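Local coordinates for protein hypoxanthine-guanine-xanthine phosphoribosyltransferase (Tritrichomonas foetus, PDB 1HGX) that salvages purine bases by catalysing the reversible, magnesium-dependent transfer of the phosphoribosyl group from 5-phospho-alpha-D-ribose 1-diphosphate to hypoxanthine, guanine or xanthine, giving IMP, GMP or XMP, at residues I69-S73 with L109-L114; C132-I136 with V152-Y156. All coordinates share one frame; numbering follows the deposited sequence.

Contact 1: residues I69-S73 with L109-L114; sequences IICSS and LTMYQL. With 5GP (guanosine-5'-monophosphate), chain C.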
loop_
_atom_site.group_PDB
_atom_site.type_symbol
_atom_site.label_atom_id
_atom_site.label_comp_id
_atom_site.label_asym_id
_atom_site.label_seq_id
_atom_site.Cartn_x
_atom_site.Cartn_y
_atom_site.Cartn_z
ATOM N N ILE A 69 -2.381 -8.341 5.349
ATOM C CA ILE A 69 -3.293 -9.458 5.445
ATOM C C ILE A 69 -4.473 -9.250 4.489
ATOM O O ILE A 69 -4.896 -8.120 4.226
ATOM C CB ILE A 69 -3.772 -9.662 6.916
ATOM C CG1 ILE A 69 -4.385 -11.054 7.086
ATOM C CG2 ILE A 69 -4.779 -8.582 7.319
ATOM C CD1 ILE A 69 -4.609 -11.450 8.532
ATOM N N ILE A 70 -4.908 -10.344 3.877
ATOM C CA ILE A 70 -6.040 -10.329 2.969
ATOM C C ILE A 70 -7.004 -11.367 3.543
ATOM O O ILE A 70 -6.672 -12.555 3.636
ATOM C CB ILE A 70 -5.624 -10.728 1.536
ATOM C CG1 ILE A 70 -4.556 -9.763 1.013
ATOM C CG2 ILE A 70 -6.838 -10.705 0.615
ATOM C CD1 ILE A 70 -3.942 -10.178 -0.292
ATOM N N CYS A 71 -8.179 -10.915 3.957
ATOM C CA CYS A 71 -9.170 -11.801 4.544
ATOM C C CYS A 71 -10.575 -11.279 4.289
ATOM O O CYS A 71 -10.740 -10.185 3.756
ATOM C CB CYS A 71 -8.925 -11.904 6.047
ATOM S SG CYS A 71 -8.962 -10.318 6.879
ATOM N N SER A 72 -11.587 -12.059 4.652
ATOM C CA SER A 72 -12.977 -11.646 4.476
ATOM C C SER A 72 -13.884 -12.496 5.344
ATOM O O SER A 72 -13.613 -13.669 5.567
ATOM C CB SER A 72 -13.400 -11.774 3.016
ATOM O OG SER A 72 -13.217 -13.100 2.560
ATOM N N SER A 73 -14.950 -11.896 5.853
ATOM C CA SER A 73 -15.894 -12.612 6.697
ATOM C C SER A 73 -17.192 -12.915 5.953
ATOM O O SER A 73 -17.413 -12.433 4.841
ATOM C CB SER A 73 -16.178 -11.797 7.956
ATOM O OG SER A 73 -14.994 -11.633 8.717
ATOM N N LEU A 109 -18.128 -7.550 12.498
ATOM C CA LEU A 109 -17.841 -8.974 12.314
ATOM C C LEU A 109 -16.412 -9.270 11.849
ATOM O O LEU A 109 -15.717 -10.088 12.455
ATOM C CB LEU A 109 -18.840 -9.603 11.344
ATOM C CG LEU A 109 -18.605 -11.065 10.944
ATOM C CD1 LEU A 109 -18.736 -11.982 12.142
ATOM C CD2 LEU A 109 -19.589 -11.462 9.867
ATOM N N THR A 110 -15.986 -8.631 10.764
ATOM C CA THR A 110 -14.646 -8.843 10.228
ATOM C C THR A 110 -13.538 -8.608 11.261
ATOM O O THR A 110 -12.707 -9.487 11.500
ATOM C CB THR A 110 -14.390 -7.966 8.984
ATOM O OG1 THR A 110 -15.432 -8.180 8.024
ATOM C CG2 THR A 110 -13.065 -8.347 8.340
ATOM N N MET A 111 -13.550 -7.441 11.897
ATOM C CA MET A 111 -12.542 -7.108 12.893
ATOM C C MET A 111 -12.629 -8.001 14.131
ATOM O O MET A 111 -11.605 -8.375 14.704
ATOM C CB MET A 111 -12.647 -5.629 13.281
ATOM C CG MET A 111 -11.453 -5.091 14.056
ATOM S SD MET A 111 -9.851 -5.426 13.258
ATOM C CE MET A 111 -10.129 -4.841 11.621
ATOM N N TYR A 112 -13.842 -8.356 14.541
ATOM C CA TYR A 112 -14.009 -9.217 15.711
ATOM C C TYR A 112 -13.319 -10.568 15.471
ATOM O O TYR A 112 -12.637 -11.095 16.343
ATOM C CB TYR A 112 -15.499 -9.411 16.027
ATOM C CG TYR A 112 -15.776 -10.412 17.122
ATOM C CD1 TYR A 112 -15.746 -10.036 18.459
ATOM C CD2 TYR A 112 -16.061 -11.737 16.819
ATOM C CE1 TYR A 112 -15.987 -10.960 19.474
ATOM C CE2 TYR A 112 -16.304 -12.669 17.821
ATOM C CZ TYR A 112 -16.265 -12.272 19.150
ATOM O OH TYR A 112 -16.503 -13.183 20.160
ATOM N N GLN A 113 -13.492 -11.114 14.274
ATOM C CA GLN A 113 -12.883 -12.394 13.930
ATOM C C GLN A 113 -11.372 -12.267 13.738
ATOM O O GLN A 113 -10.608 -13.140 14.160
ATOM C CB GLN A 113 -13.537 -12.963 12.676
ATOM C CG GLN A 113 -15.029 -13.165 12.850
ATOM C CD GLN A 113 -15.625 -14.016 11.767
ATOM O OE1 GLN A 113 -15.955 -15.178 11.993
ATOM N NE2 GLN A 113 -15.768 -13.448 10.580
ATOM N N LEU A 114 -10.945 -11.158 13.143
ATOM C CA LEU A 114 -9.533 -10.908 12.909
ATOM C C LEU A 114 -8.811 -10.774 14.251
ATOM O O LEU A 114 -7.750 -11.368 14.457
ATOM C CB LEU A 114 -9.348 -9.629 12.085
ATOM C CG LEU A 114 -8.279 -9.610 10.987
ATOM C CD1 LEU A 114 -7.780 -8.192 10.807
ATOM C CD2 LEU A 114 -7.119 -10.523 11.306
HETATM P P 5GP C . -18.127 -5.570 8.950
HETATM O O1P 5GP C . -17.648 -4.605 9.963
HETATM O O2P 5GP C . -17.551 -6.905 9.124
HETATM O O3P 5GP C . -19.597 -5.538 8.837
HETATM O "O5'" 5GP C . -17.717 -4.964 7.573
HETATM C "C5'" 5GP C . -16.505 -4.274 7.300
HETATM C "C4'" 5GP C . -16.024 -4.713 5.976
HETATM O "O4'" 5GP C . -16.891 -4.324 4.897
HETATM C "C3'" 5GP C . -14.677 -4.139 5.665
HETATM O "O3'" 5GP C . -14.080 -5.065 4.763
HETATM C "C2'" 5GP C . -15.077 -2.925 4.922
HETATM O "O2'" 5GP C . -14.018 -2.505 4.075
HETATM C "C1'" 5GP C . -16.309 -3.301 4.097
HETATM N N9 5GP C . -17.269 -2.131 4.035
HETATM C C8 5GP C . -18.162 -1.751 5.025
HETATM N N7 5GP C . -18.839 -0.664 4.751
HETATM C C5 5GP C . -18.369 -0.255 3.500
HETATM C C6 5GP C . -18.664 0.939 2.767
HETATM O O6 5GP C . -19.528 1.778 3.019
HETATM N N1 5GP C . -17.847 1.102 1.658
HETATM C C2 5GP C . -16.854 0.206 1.272
HETATM N N2 5GP C . -16.238 0.450 0.113
HETATM N N3 5GP C . -16.591 -0.944 1.939
HETATM C C4 5GP C . -17.363 -1.106 3.069
HETATM O O HOH W 1 -14.495 -8.742 5.506
#
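I69 and C71, successive inward residues of strand 65-72, meet L114 of helix 109-119 in the apolar half of this contact. The end methyl CD1 of I69 lies 3.9 Å from L114 CD2, and the two side chains run past one another in opposite directions. C71 SG approaches the branch carbon L114 CG at 4.2 Å, a looser touch. V45 and V100, from strands 41-45 and 97-102, also pack on L114, which places this half in the layer between helix and sheet.

Polar interactions gather round S73. Its OG accepts a weak hydrogen bond from Q113 NE2; the distance is short, 2.7 Å, but the N-H...O angle is only 127°. The chain of Q113 is extended beyond CG, which carries its amide out to the serine. S73 CB meanwhile rests against L109 CG. A water joins the segments a second time, accepting from S73 N at 3.2 Å and donating to T110 OG1 at 2.7 Å.

The third group belongs to GMP. T110 grips phosphate oxygen O2P twice: through its backbone N at 2.8 Å, nearly straight at 168°, and through OG1. With chi1 -53° the hydroxyl stands beside its own backbone N, and both donors therefore reach one oxygen. L109 and T110 belong to the GMP-binding segment 102-110, whose last two residues open helix 109-119. Since OG1 donates to the phosphate while accepting from the water, the chemistry implies a secure phosphate grip that poorly ordered S73 reaches through solvent and by its OG resting 3.2 Å from T110 CA, the bent Q113 bond adding a separate tie to the helix.

Contact 2: residues C132-I136 with V152-Y156; sequences CDKDI and VENRY. With 5GP (guanosine-5'-monophosphate), chain C.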
loop_
_atom_site.group_PDB
_atom_site.type_symbol
_atom_site.label_atom_id
_atom_site.label_comp_id
_atom_site.label_asym_id
_atom_site.label_seq_id
_atom_site.Cartn_x
_atom_site.Cartn_y
_atom_site.Cartn_z
ATOM N N CYS A 132 -12.376 4.791 9.196
ATOM C CA CYS A 132 -13.770 5.125 9.468
ATOM C C CYS A 132 -14.492 4.115 10.322
ATOM O O CYS A 132 -14.162 2.927 10.332
ATOM C CB CYS A 132 -14.574 5.258 8.163
ATOM S SG CYS A 132 -14.132 6.606 7.075
ATOM N N ASP A 133 -15.483 4.608 11.046
ATOM C CA ASP A 133 -16.345 3.761 11.846
ATOM C C ASP A 133 -17.757 4.139 11.386
ATOM O O ASP A 133 -18.169 5.291 11.535
ATOM C CB ASP A 133 -16.190 4.043 13.336
ATOM C CG ASP A 133 -17.062 3.144 14.185
ATOM O OD1 ASP A 133 -17.471 2.068 13.699
ATOM O OD2 ASP A 133 -17.330 3.502 15.343
ATOM N N LYS A 134 -18.461 3.201 10.762
ATOM C CA LYS A 134 -19.815 3.467 10.291
ATOM C C LYS A 134 -20.782 3.446 11.475
ATOM O O LYS A 134 -20.838 2.479 12.225
ATOM C CB LYS A 134 -20.233 2.431 9.243
ATOM C CG LYS A 134 -21.549 2.776 8.562
ATOM C CD LYS A 134 -21.922 1.785 7.473
ATOM C CE LYS A 134 -20.964 1.840 6.310
ATOM N NZ LYS A 134 -21.492 1.103 5.135
ATOM N N ASP A 135 -21.505 4.537 11.676
ATOM C CA ASP A 135 -22.450 4.616 12.779
ATOM C C ASP A 135 -23.753 3.911 12.419
ATOM O O ASP A 135 -24.608 4.472 11.728
ATOM C CB ASP A 135 -22.726 6.075 13.146
ATOM C CG ASP A 135 -23.576 6.221 14.398
ATOM O OD1 ASP A 135 -23.820 5.215 15.107
ATOM O OD2 ASP A 135 -23.987 7.362 14.679
ATOM N N ILE A 136 -23.884 2.671 12.880
ATOM C CA ILE A 136 -25.074 1.876 12.626
ATOM C C ILE A 136 -25.793 1.597 13.946
ATOM O O ILE A 136 -26.698 0.767 14.010
ATOM C CB ILE A 136 -24.722 0.540 11.937
ATOM C CG1 ILE A 136 -23.870 -0.330 12.862
ATOM C CG2 ILE A 136 -23.974 0.805 10.641
ATOM C CD1 ILE A 136 -23.735 -1.766 12.401
ATOM N N VAL A 152 -18.608 7.817 10.329
ATOM C CA VAL A 152 -19.343 8.005 9.095
ATOM C C VAL A 152 -20.809 7.564 9.221
ATOM O O VAL A 152 -21.141 6.734 10.060
ATOM C CB VAL A 152 -18.573 7.239 7.985
ATOM C CG1 VAL A 152 -19.308 6.000 7.534
ATOM C CG2 VAL A 152 -18.206 8.163 6.855
ATOM N N GLU A 153 -21.694 8.144 8.420
ATOM C CA GLU A 153 -23.101 7.768 8.498
ATOM C C GLU A 153 -23.354 6.449 7.798
ATOM O O GLU A 153 -22.541 5.998 6.988
ATOM C CB GLU A 153 -23.997 8.856 7.917
ATOM C CG GLU A 153 -23.634 9.253 6.505
ATOM C CD GLU A 153 -24.367 10.475 6.067
ATOM O OE1 GLU A 153 -24.063 11.572 6.594
ATOM O OE2 GLU A 153 -25.245 10.355 5.206
ATOM N N ASN A 154 -24.500 5.852 8.099
ATOM C CA ASN A 154 -24.881 4.565 7.545
ATOM C C ASN A 154 -25.249 4.582 6.063
ATOM O O ASN A 154 -26.416 4.379 5.701
ATOM C CB ASN A 154 -26.026 3.976 8.374
ATOM C CG ASN A 154 -26.250 2.499 8.105
ATOM O OD1 ASN A 154 -25.506 1.862 7.360
ATOM N ND2 ASN A 154 -27.281 1.948 8.717
ATOM N N ARG A 155 -24.254 4.819 5.212
ATOM C CA ARG A 155 -24.448 4.843 3.760
ATOM C C ARG A 155 -23.244 4.123 3.150
ATOM O O ARG A 155 -22.286 3.808 3.861
ATOM C CB ARG A 155 -24.503 6.284 3.226
ATOM C CG ARG A 155 -25.625 7.172 3.786
ATOM C CD ARG A 155 -27.005 6.743 3.320
ATOM N NE ARG A 155 -27.093 6.702 1.862
ATOM C CZ ARG A 155 -27.303 7.758 1.079
ATOM N NH1 ARG A 155 -27.456 8.967 1.601
ATOM N NH2 ARG A 155 -27.310 7.604 -0.236
ATOM N N TYR A 156 -23.291 3.846 1.847
ATOM C CA TYR A 156 -22.174 3.171 1.201
ATOM C C TYR A 156 -21.111 4.204 0.907
ATOM O O TYR A 156 -21.311 5.097 0.089
ATOM C CB TYR A 156 -22.583 2.469 -0.096
ATOM C CG TYR A 156 -21.506 1.511 -0.572
ATOM C CD1 TYR A 156 -21.382 0.246 -0.004
ATOM C CD2 TYR A 156 -20.574 1.892 -1.538
ATOM C CE1 TYR A 156 -20.361 -0.607 -0.370
ATOM C CE2 TYR A 156 -19.545 1.038 -1.915
ATOM C CZ TYR A 156 -19.449 -0.207 -1.327
ATOM O OH TYR A 156 -18.438 -1.061 -1.690
HETATM P P 5GP C . -18.127 -5.570 8.950
HETATM O O1P 5GP C . -17.648 -4.605 9.963
HETATM O O2P 5GP C . -17.551 -6.905 9.124
HETATM O O3P 5GP C . -19.597 -5.538 8.837
HETATM O "O5'" 5GP C . -17.717 -4.964 7.573
HETATM C "C5'" 5GP C . -16.505 -4.274 7.300
HETATM C "C4'" 5GP C . -16.024 -4.713 5.976
HETATM O "O4'" 5GP C . -16.891 -4.324 4.897
HETATM C "C3'" 5GP C . -14.677 -4.139 5.665
HETATM O "O3'" 5GP C . -14.080 -5.065 4.763
HETATM C "C2'" 5GP C . -15.077 -2.925 4.922
HETATM O "O2'" 5GP C . -14.018 -2.505 4.075
HETATM C "C1'" 5GP C . -16.309 -3.301 4.097
HETATM N N9 5GP C . -17.269 -2.131 4.035
HETATM C C8 5GP C . -18.162 -1.751 5.025
HETATM N N7 5GP C . -18.839 -0.664 4.751
HETATM C C5 5GP C . -18.369 -0.255 3.500
HETATM C C6 5GP C . -18.664 0.939 2.767
HETATM O O6 5GP C . -19.528 1.778 3.019
HETATM N N1 5GP C . -17.847 1.102 1.658
HETATM C C2 5GP C . -16.854 0.206 1.272
HETATM N N2 5GP C . -16.238 0.450 0.113
HETATM N N3 5GP C . -16.591 -0.944 1.939
HETATM C C4 5GP C . -17.363 -1.106 3.069
HETATM O O HOH W 2 -25.915 6.963 10.253
#
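K134 NZ is shared by three acceptors: the R155 carbonyl O at 3.1 Å and, on the guanine of GMP, O6 at 3.0 Å and N7 at 3.2 Å. The bond to R155 leaves from above the carbonyl plane, 48° out of it. CG is anti to the backbone N, and a bend at chi3 (-67°) turns the end of the chain toward the base; on the way CD passes N154 OD1 at 3.6 Å. Gripping both O6 and N7 reads the purine edge common to the 6-oxopurine substrates, and the nearby positive charge would probably polarise the C6 carbonyl.

Behind the lysine runs a short parallel bridge, K134 paired with V152, in the extended sheet of this type I phosphoribosyltransferase. V152 N donates to D133 O, and D135 N to V152 O at 2.8 Å and 176°, so V152 is held through both its N-H and its C=O. V152 CG1 packs against K134 CA, on the face that also carries the lysine side chain. Past the bridge a water links D135 O with N154 N, and the N154 amide lies against I136 CG2.

Y156 lays one ring face over the guanine, with N1 standing 3.6 Å above the ring plane and offset toward the rim. Its hydroxyl is hydrogen-bonded to the D163 carbonyl O, which helps fix the ring beside the base.

Overall arrangement
The contacts lie toward opposite sides of one mixed sheet, neither on an outermost strand, and touch the same GMP, yet they serve its two ends: 109-114 meets the phosphate, 132-136 and 152-156 the base. Their centres are 18 Å apart and their nearest atoms about 8 Å, with no direct touch. Each is partly buried, with three buried residues and a more exposed margin. Contact 1 joins a strand to a helix, so apolar side chains fill its inner part and direct polar pairing is weak. Contact 2 joins a strand to the end of a neighbouring strand and its following loop, and straight backbone bonds carry it. Ligand recognition differs likewise: helix-start donors in contact 1, a long lysine and an aromatic face in contact 2.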